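Local structure of gamma-glutamyltranspeptidase (Streptomyces lincolnensis, 6J3A) at residues M313-G321 with P354-L364; S365-T373 with Y548-S556. The protein probably cleaves or transfers gamma-glutamyl groups, as a homologue of the LmbA-like gamma-glutamyltranspeptidases of the Ntn-hydrolase superfamily. All blocks are in the same frame, centred on the assembly; numbering follows the deposited sequence.

Contact 1. Residues M313-G321 with P354-L364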
loop_
_atom_site.group_PDB
_atom_site.type_symbol
_atom_site.label_atom_id
_atom_site.label_comp_id
_atom_site.label_asym_id
_atom_site.label_seq_id
_atom_site.Cartn_x
_atom_site.Cartn_y
_atom_site.Cartn_z
ATOM N N MET A 313 11.249 -29.388 13.653
ATOM C CA MET A 313 12.549 -28.712 13.765
ATOM C C MET A 313 13.660 -29.649 14.225
ATOM O O MET A 313 14.794 -29.571 13.761
ATOM C CB MET A 313 12.440 -27.515 14.712
ATOM C CG MET A 313 11.703 -26.330 14.110
ATOM S SD MET A 313 12.430 -25.666 12.586
ATOM C CE MET A 313 13.038 -24.101 13.185
ATOM N N ALA A 314 13.318 -30.537 15.144
ATOM C CA ALA A 314 14.215 -31.588 15.604
ATOM C C ALA A 314 14.706 -32.432 14.447
ATOM O O ALA A 314 15.890 -32.754 14.359
ATOM C CB ALA A 314 13.498 -32.466 16.617
ATOM N N ASP A 315 13.773 -32.785 13.572
ATOM C CA ASP A 315 14.082 -33.565 12.375
ATOM C C ASP A 315 14.932 -32.744 11.414
ATOM O O ASP A 315 15.856 -33.273 10.814
ATOM C CB ASP A 315 12.801 -34.061 11.681
ATOM C CG ASP A 315 12.283 -35.398 12.245
ATOM O OD1 ASP A 315 12.982 -36.055 13.061
ATOM O OD2 ASP A 315 11.162 -35.802 11.837
ATOM N N ARG A 316 14.621 -31.453 11.288
ATOM C CA ARG A 316 15.453 -30.512 10.530
ATOM C C ARG A 316 16.925 -30.534 10.981
ATOM O O ARG A 316 17.840 -30.661 10.164
ATOM C CB ARG A 316 14.903 -29.099 10.648
ATOM C CG ARG A 316 15.647 -28.077 9.799
ATOM C CD ARG A 316 15.331 -26.653 10.206
ATOM N NE ARG A 316 16.151 -26.194 11.332
ATOM C CZ ARG A 316 16.276 -24.928 11.729
ATOM N NH1 ARG A 316 17.053 -24.634 12.767
ATOM N NH2 ARG A 316 15.653 -23.946 11.088
ATOM N N GLU A 317 17.128 -30.406 12.286
ATOM C CA GLU A 317 18.467 -30.404 12.873
ATOM C C GLU A 317 19.213 -31.724 12.689
ATOM O O GLU A 317 20.402 -31.742 12.355
ATOM C CB GLU A 317 18.383 -30.099 14.370
ATOM C CG GLU A 317 19.738 -29.865 15.027
ATOM C CD GLU A 317 20.538 -28.792 14.315
ATOM O OE1 GLU A 317 19.982 -27.699 14.083
ATOM O OE2 GLU A 317 21.701 -29.045 13.954
ATOM N N ALA A 318 18.508 -32.816 12.952
ATOM C CA ALA A 318 19.063 -34.167 12.828
ATOM C C ALA A 318 19.369 -34.585 11.397
ATOM O O ALA A 318 20.400 -35.200 11.148
ATOM C CB ALA A 318 18.117 -35.177 13.458
ATOM N N TRP A 319 18.474 -34.259 10.471
ATOM C CA TRP A 319 18.489 -34.861 9.136
ATOM C C TRP A 319 18.829 -33.928 7.975
ATOM O O TRP A 319 19.296 -34.407 6.939
ATOM C CB TRP A 319 17.156 -35.587 8.879
ATOM C CG TRP A 319 16.901 -36.650 9.916
ATOM C CD1 TRP A 319 15.943 -36.647 10.889
ATOM C CD2 TRP A 319 17.661 -37.839 10.107
ATOM N NE1 TRP A 319 16.045 -37.775 11.661
ATOM C CE2 TRP A 319 17.100 -38.521 11.208
ATOM C CE3 TRP A 319 18.768 -38.402 9.447
ATOM C CZ2 TRP A 319 17.605 -39.741 11.665
ATOM C CZ3 TRP A 319 19.275 -39.604 9.899
ATOM C CH2 TRP A 319 18.690 -40.266 10.999
ATOM N N TYR A 320 18.624 -32.616 8.127
ATOM C CA TYR A 320 18.746 -31.701 6.969
ATOM C C TYR A 320 20.169 -31.241 6.765
ATOM O O TYR A 320 20.959 -31.147 7.707
ATOM C CB TYR A 320 17.852 -30.467 7.076
ATOM C CG TYR A 320 16.354 -30.697 6.998
ATOM C CD1 TYR A 320 15.759 -31.901 7.407
ATOM C CD2 TYR A 320 15.509 -29.671 6.569
ATOM C CE1 TYR A 320 14.385 -32.074 7.371
ATOM C CE2 TYR A 320 14.132 -29.839 6.533
ATOM C CZ TYR A 320 13.575 -31.041 6.938
ATOM O OH TYR A 320 12.210 -31.218 6.899
ATOM N N GLY A 321 20.468 -30.923 5.513
ATOM C CA GLY A 321 21.797 -30.487 5.122
ATOM C C GLY A 321 22.097 -30.871 3.692
ATOM O O GLY A 321 21.227 -31.366 2.973
ATOM N N PRO A 354 14.232 -35.669 17.817
ATOM C CA PRO A 354 14.224 -36.082 16.418
ATOM C C PRO A 354 13.797 -37.527 16.295
ATOM O O PRO A 354 14.032 -38.324 17.202
ATOM C CB PRO A 354 15.686 -35.924 15.981
ATOM C CG PRO A 354 16.483 -35.962 17.236
ATOM C CD PRO A 354 15.567 -35.801 18.419
ATOM N N GLY A 355 13.175 -37.854 15.175
ATOM C CA GLY A 355 12.685 -39.197 14.941
ATOM C C GLY A 355 13.660 -40.049 14.165
ATOM O O GLY A 355 14.790 -39.632 13.870
ATOM N N SER A 356 13.170 -41.240 13.825
ATOM C CA SER A 356 13.942 -42.299 13.199
ATOM C C SER A 356 13.368 -42.751 11.838
ATOM O O SER A 356 12.904 -43.892 11.704
ATOM C CB SER A 356 14.052 -43.482 14.173
ATOM O OG SER A 356 15.124 -43.271 15.073
ATOM N N PRO A 357 13.426 -41.866 10.815
ATOM C CA PRO A 357 12.993 -42.251 9.460
ATOM C C PRO A 357 13.672 -43.522 8.955
ATOM O O PRO A 357 14.898 -43.556 8.835
ATOM C CB PRO A 357 13.414 -41.053 8.591
ATOM C CG PRO A 357 14.427 -40.317 9.396
ATOM C CD PRO A 357 14.001 -40.507 10.823
ATOM N N GLY A 358 12.870 -44.552 8.691
ATOM C CA GLY A 358 13.360 -45.831 8.166
ATOM C C GLY A 358 14.192 -46.639 9.138
ATOM O O GLY A 358 15.020 -47.452 8.721
ATOM N N GLY A 359 13.978 -46.403 10.431
ATOM C CA GLY A 359 14.795 -47.003 11.484
ATOM C C GLY A 359 16.165 -46.368 11.735
ATOM O O GLY A 359 16.866 -46.788 12.661
ATOM N N ARG A 360 16.549 -45.360 10.942
ATOM C CA ARG A 360 17.861 -44.714 11.080
ATOM C C ARG A 360 17.976 -44.000 12.426
ATOM O O ARG A 360 17.014 -43.389 12.888
ATOM C CB ARG A 360 18.117 -43.729 9.936
ATOM C CG ARG A 360 18.471 -44.393 8.614
ATOM C CD ARG A 360 18.956 -43.377 7.573
ATOM N NE ARG A 360 18.497 -43.720 6.225
ATOM C CZ ARG A 360 17.223 -43.680 5.817
ATOM N NH1 ARG A 360 16.917 -44.021 4.573
ATOM N NH2 ARG A 360 16.242 -43.311 6.640
ATOM N N THR A 361 19.144 -44.117 13.058
ATOM C CA THR A 361 19.405 -43.485 14.349
ATOM C C THR A 361 19.849 -42.055 14.088
ATOM O O THR A 361 20.720 -41.808 13.243
ATOM C CB THR A 361 20.513 -44.202 15.144
ATOM O OG1 THR A 361 20.274 -45.616 15.145
ATOM C CG2 THR A 361 20.563 -43.692 16.596
ATOM N N ALA A 362 19.252 -41.127 14.830
ATOM C CA ALA A 362 19.528 -39.707 14.696
ATOM C C ALA A 362 20.871 -39.364 15.337
ATOM O O ALA A 362 21.096 -39.661 16.519
ATOM C CB ALA A 362 18.416 -38.907 15.352
ATOM N N ARG A 363 21.756 -38.753 14.551
ATOM C CA ARG A 363 23.031 -38.257 15.066
ATOM C C ARG A 363 23.052 -36.736 15.041
ATOM O O ARG A 363 22.901 -36.103 13.988
ATOM C CB ARG A 363 24.240 -38.815 14.309
ATOM C CG ARG A 363 25.420 -39.092 15.249
ATOM C CD ARG A 363 26.775 -38.674 14.703
ATOM N NE ARG A 363 27.267 -39.607 13.693
ATOM C CZ ARG A 363 28.505 -39.613 13.199
ATOM N NH1 ARG A 363 28.832 -40.519 12.278
ATOM N NH2 ARG A 363 29.422 -38.731 13.617
ATOM N N LEU A 364 23.263 -36.170 16.221
ATOM C CA LEU A 364 23.142 -34.745 16.453
ATOM C C LEU A 364 24.525 -34.145 16.652
ATOM O O LEU A 364 25.466 -34.832 17.061
ATOM C CB LEU A 364 22.285 -34.500 17.701
ATOM C CG LEU A 364 20.770 -34.696 17.592
ATOM C CD1 LEU A 364 20.130 -34.732 18.980
ATOM C CD2 LEU A 364 20.149 -33.593 16.741
HETATM O O HOH W 1 22.726 -33.528 12.553
#
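A loop laid along the C-terminal end of a helix makes this contact: residues 354-364 run past A314, D315, A318 and W319, near the end of helix 299-319, well away from the chain's centre. D315 holds the backbone at G355, its OD1 accepting from G355 N at 2.8 Å in an almost straight bond (171°). The other carboxylate oxygen, OD2, is held by Y336 and Q284, which probably fixes the acid's rotation. One turn further on, A318 CB packs on P354 CB at 3.6 Å. Within this chain of the Ntn-hydrolase clan, the end of helix 299-319 meets the loop with two small alanines, A314 and A318, and one large ring, W319. With CG anti to the carbonyl carbon (chi1 -58°), the W319 indole reaches out to the loop, where NE1 donates at 3.1 Å to G355 O, the acceptor lying in the ring plane while the donor stands above the carbonyl plane. P357 CG makes a CH-pi contact over one indole face, 3.9 Å from the five-ring centroid, and A318 CB lies over the opposite face. With an alanine here the indole is gone, and G355 O and P357 would probably be left without their partners. A water lies close to both E317 O and R363 O.

Contact 2. Residues S365-T373 with Y548-S556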
loop_
_atom_site.group_PDB
_atom_site.type_symbol
_atom_site.label_atom_id
_atom_site.label_comp_id
_atom_site.label_asym_id
_atom_site.label_seq_id
_atom_site.Cartn_x
_atom_site.Cartn_y
_atom_site.Cartn_z
ATOM N N SER A 365 24.642 -32.855 16.364
ATOM C CA SER A 365 25.850 -32.094 16.704
ATOM C C SER A 365 26.054 -32.043 18.215
ATOM O O SER A 365 25.092 -32.028 18.989
ATOM C CB SER A 365 25.791 -30.665 16.139
ATOM O OG SER A 365 26.292 -29.705 17.057
ATOM N N ALA A 366 27.321 -31.987 18.614
ATOM C CA ALA A 366 27.710 -31.890 20.024
ATOM C C ALA A 366 27.146 -30.622 20.692
ATOM O O ALA A 366 26.867 -30.620 21.892
ATOM C CB ALA A 366 29.224 -31.930 20.143
ATOM N N HIS A 367 26.968 -29.565 19.897
ATOM C CA HIS A 367 26.350 -28.299 20.331
ATOM C C HIS A 367 24.808 -28.253 20.413
ATOM O O HIS A 367 24.232 -27.232 20.832
ATOM C CB HIS A 367 26.792 -27.197 19.374
ATOM C CG HIS A 367 28.231 -26.841 19.500
ATOM N ND1 HIS A 367 29.219 -27.443 18.748
ATOM C CD2 HIS A 367 28.853 -25.947 20.302
ATOM C CE1 HIS A 367 30.390 -26.929 19.079
ATOM N NE2 HIS A 367 30.196 -26.021 20.021
ATOM N N ALA A 368 24.142 -29.334 20.015
ATOM C CA ALA A 368 22.677 -29.367 19.938
ATOM C C ALA A 368 21.940 -29.336 21.291
ATOM O O ALA A 368 20.739 -29.070 21.334
ATOM C CB ALA A 368 22.235 -30.575 19.129
ATOM N N ASP A 369 22.653 -29.612 22.379
ATOM C CA ASP A 369 22.101 -29.494 23.750
ATOM C C ASP A 369 22.266 -28.093 24.394
ATOM O O ASP A 369 21.647 -27.810 25.426
ATOM C CB ASP A 369 22.696 -30.588 24.670
ATOM C CG ASP A 369 24.236 -30.669 24.610
ATOM O OD1 ASP A 369 24.873 -29.852 23.905
ATOM O OD2 ASP A 369 24.813 -31.563 25.266
ATOM N N LEU A 370 23.080 -27.231 23.777
ATOM C CA LEU A 370 23.459 -25.933 24.355
ATOM C C LEU A 370 22.298 -24.947 24.466
ATOM O O LEU A 370 21.599 -24.693 23.487
ATOM C CB LEU A 370 24.573 -25.277 23.524
ATOM C CG LEU A 370 25.013 -23.845 23.909
ATOM C CD1 LEU A 370 26.128 -23.857 24.951
ATOM C CD2 LEU A 370 25.428 -23.044 22.677
ATOM N N VAL A 371 22.166 -24.349 25.652
ATOM C CA VAL A 371 21.101 -23.385 25.980
ATOM C C VAL A 371 21.526 -21.905 25.819
ATOM O O VAL A 371 22.365 -21.401 26.578
ATOM C CB VAL A 371 20.603 -23.601 27.433
ATOM C CG1 VAL A 371 19.507 -22.609 27.810
ATOM C CG2 VAL A 371 20.090 -25.020 27.613
ATOM N N ALA A 372 20.914 -21.216 24.853
ATOM C CA ALA A 372 21.003 -19.759 24.737
ATOM C C ALA A 372 20.331 -19.190 25.969
ATOM O O ALA A 372 19.194 -19.557 26.281
ATOM C CB ALA A 372 20.268 -19.247 23.501
ATOM N N THR A 373 21.030 -18.317 26.680
ATOM C CA THR A 373 20.397 -17.540 27.742
ATOM C C THR A 373 20.916 -16.109 27.679
ATOM O O THR A 373 22.080 -15.865 27.347
ATOM C CB THR A 373 20.549 -18.187 29.155
ATOM O OG1 THR A 373 19.537 -17.671 30.037
ATOM C CG2 THR A 373 21.944 -17.962 29.778
ATOM N N TYR A 548 25.143 -18.098 14.639
ATOM C CA TYR A 548 26.177 -17.996 15.676
ATOM C C TYR A 548 25.669 -17.057 16.758
ATOM O O TYR A 548 25.215 -15.974 16.397
ATOM C CB TYR A 548 27.445 -17.401 15.061
ATOM C CG TYR A 548 28.537 -17.107 16.057
ATOM C CD1 TYR A 548 29.459 -18.086 16.403
ATOM C CD2 TYR A 548 28.649 -15.851 16.662
ATOM C CE1 TYR A 548 30.455 -17.837 17.331
ATOM C CE2 TYR A 548 29.651 -15.591 17.590
ATOM C CZ TYR A 548 30.557 -16.591 17.917
ATOM O OH TYR A 548 31.574 -16.378 18.820
ATOM N N PRO A 549 25.727 -17.406 18.054
ATOM C CA PRO A 549 26.390 -18.586 18.645
ATOM C C PRO A 549 25.551 -19.883 18.843
ATOM O O PRO A 549 25.930 -20.734 19.667
ATOM C CB PRO A 549 26.804 -18.044 20.027
ATOM C CG PRO A 549 25.667 -17.148 20.393
ATOM C CD PRO A 549 25.173 -16.530 19.103
ATOM N N ARG A 550 24.443 -20.029 18.119
ATOM C CA ARG A 550 23.707 -21.312 17.999
ATOM C C ARG A 550 23.103 -21.879 19.294
ATOM O O ARG A 550 23.076 -23.106 19.482
ATOM C CB ARG A 550 24.573 -22.431 17.379
ATOM C CG ARG A 550 25.442 -22.073 16.190
ATOM C CD ARG A 550 24.624 -21.836 14.943
ATOM N NE ARG A 550 23.966 -23.028 14.409
ATOM C CZ ARG A 550 24.467 -23.849 13.487
ATOM N NH1 ARG A 550 25.683 -23.677 12.978
ATOM N NH2 ARG A 550 23.729 -24.869 13.069
ATOM N N GLY A 551 22.609 -21.036 20.185
ATOM C CA GLY A 551 21.895 -21.571 21.340
ATOM C C GLY A 551 20.485 -22.088 21.025
ATOM O O GLY A 551 19.978 -21.953 19.906
ATOM N N MET A 552 19.877 -22.737 22.011
ATOM C CA MET A 552 18.433 -23.012 22.015
ATOM C C MET A 552 17.790 -22.557 23.324
ATOM O O MET A 552 18.469 -22.441 24.345
ATOM C CB MET A 552 18.168 -24.499 21.755
ATOM C CG MET A 552 17.910 -25.409 22.944
ATOM S SD MET A 552 17.620 -27.105 22.385
ATOM C CE MET A 552 16.004 -27.415 23.091
ATOM N N ARG A 553 16.489 -22.290 23.280
ATOM C CA ARG A 553 15.744 -21.860 24.467
ATOM C C ARG A 553 14.627 -22.864 24.735
ATOM O O ARG A 553 13.576 -22.797 24.098
ATOM C CB ARG A 553 15.194 -20.450 24.267
ATOM C CG ARG A 553 16.278 -19.396 24.056
ATOM C CD ARG A 553 15.792 -18.190 23.255
ATOM N NE ARG A 553 15.320 -17.065 24.091
ATOM C CZ ARG A 553 14.227 -16.309 23.873
ATOM N NH1 ARG A 553 13.399 -16.535 22.847
ATOM N NH2 ARG A 553 13.936 -15.311 24.712
ATOM N N PRO A 554 14.863 -23.821 25.657
ATOM C CA PRO A 554 13.898 -24.896 25.881
ATOM C C PRO A 554 12.515 -24.408 26.291
ATOM O O PRO A 554 12.398 -23.555 27.169
ATOM C CB PRO A 554 14.530 -25.710 27.016
ATOM C CG PRO A 554 15.986 -25.461 26.896
ATOM C CD PRO A 554 16.102 -24.041 26.434
ATOM N N GLY A 555 11.493 -24.953 25.633
ATOM C CA GLY A 555 10.090 -24.620 25.897
ATOM C C GLY A 555 9.651 -23.182 25.645
ATOM O O GLY A 555 8.581 -22.778 26.106
ATOM N N SER A 556 10.452 -22.418 24.899
ATOM C CA SER A 556 10.239 -20.979 24.741
ATOM C C SER A 556 9.392 -20.662 23.528
ATOM O O SER A 556 9.740 -21.028 22.407
ATOM C CB SER A 556 11.564 -20.241 24.613
ATOM O OG SER A 556 11.351 -18.840 24.620
#
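Two irregular loops are joined here by two backbone hydrogen bonds, one of them weak. M552 N donates to L370 O at 3.0 Å, and A372 N returns the weak, bent bond (129°) to M552 O. That same oxygen also takes a CA-H...O contact from V371 CA at 3.2 Å. Close approach of the chains depends on G551: A372 CB sits 3.6 Å from G551 CA, and a side chain there would collide with it. V371 turns CG1 anti to its backbone nitrogen (chi1 180°), which brings this methyl to 3.9 Å from P554 CD, the two side chains crossing at about a right angle. Further back, L370 CD2 lies 3.8 Å from P549 O, in a residue preceded by a cis peptide bond, while M552 SD comes near A368 O. R553 lays its CG against A372, and its guanidinium forms a salt bridge with D541; R550 donates to G545 O and makes a cation-pi contact with W464. A type II turn from R553 to S556 then leads into strand 556-560, so the contact lies just ahead of that strand and follows strand 538-540 in the chain, with helix 334-341 preceding the partner loop.

How the contacts relate
Read from the N terminus, the chain shows how one long connection can be fastened in steps. Helix 299-319 comes first; contact 1 then closes a loop of 32 intervening residues, holding helices 328-331 and 334-341, by bringing 354-364 back to the helix end. Residues 365-373 follow directly and open contact 2, which is completed only 174 residues later by 548-556. The two closures therefore lie in series, neither nesting nor crossing, with centres about 17 Å apart on the same side of the chain's centre. Together they tie the connection before strand 424-428 first to a helix, then to the approach to strand 556-560.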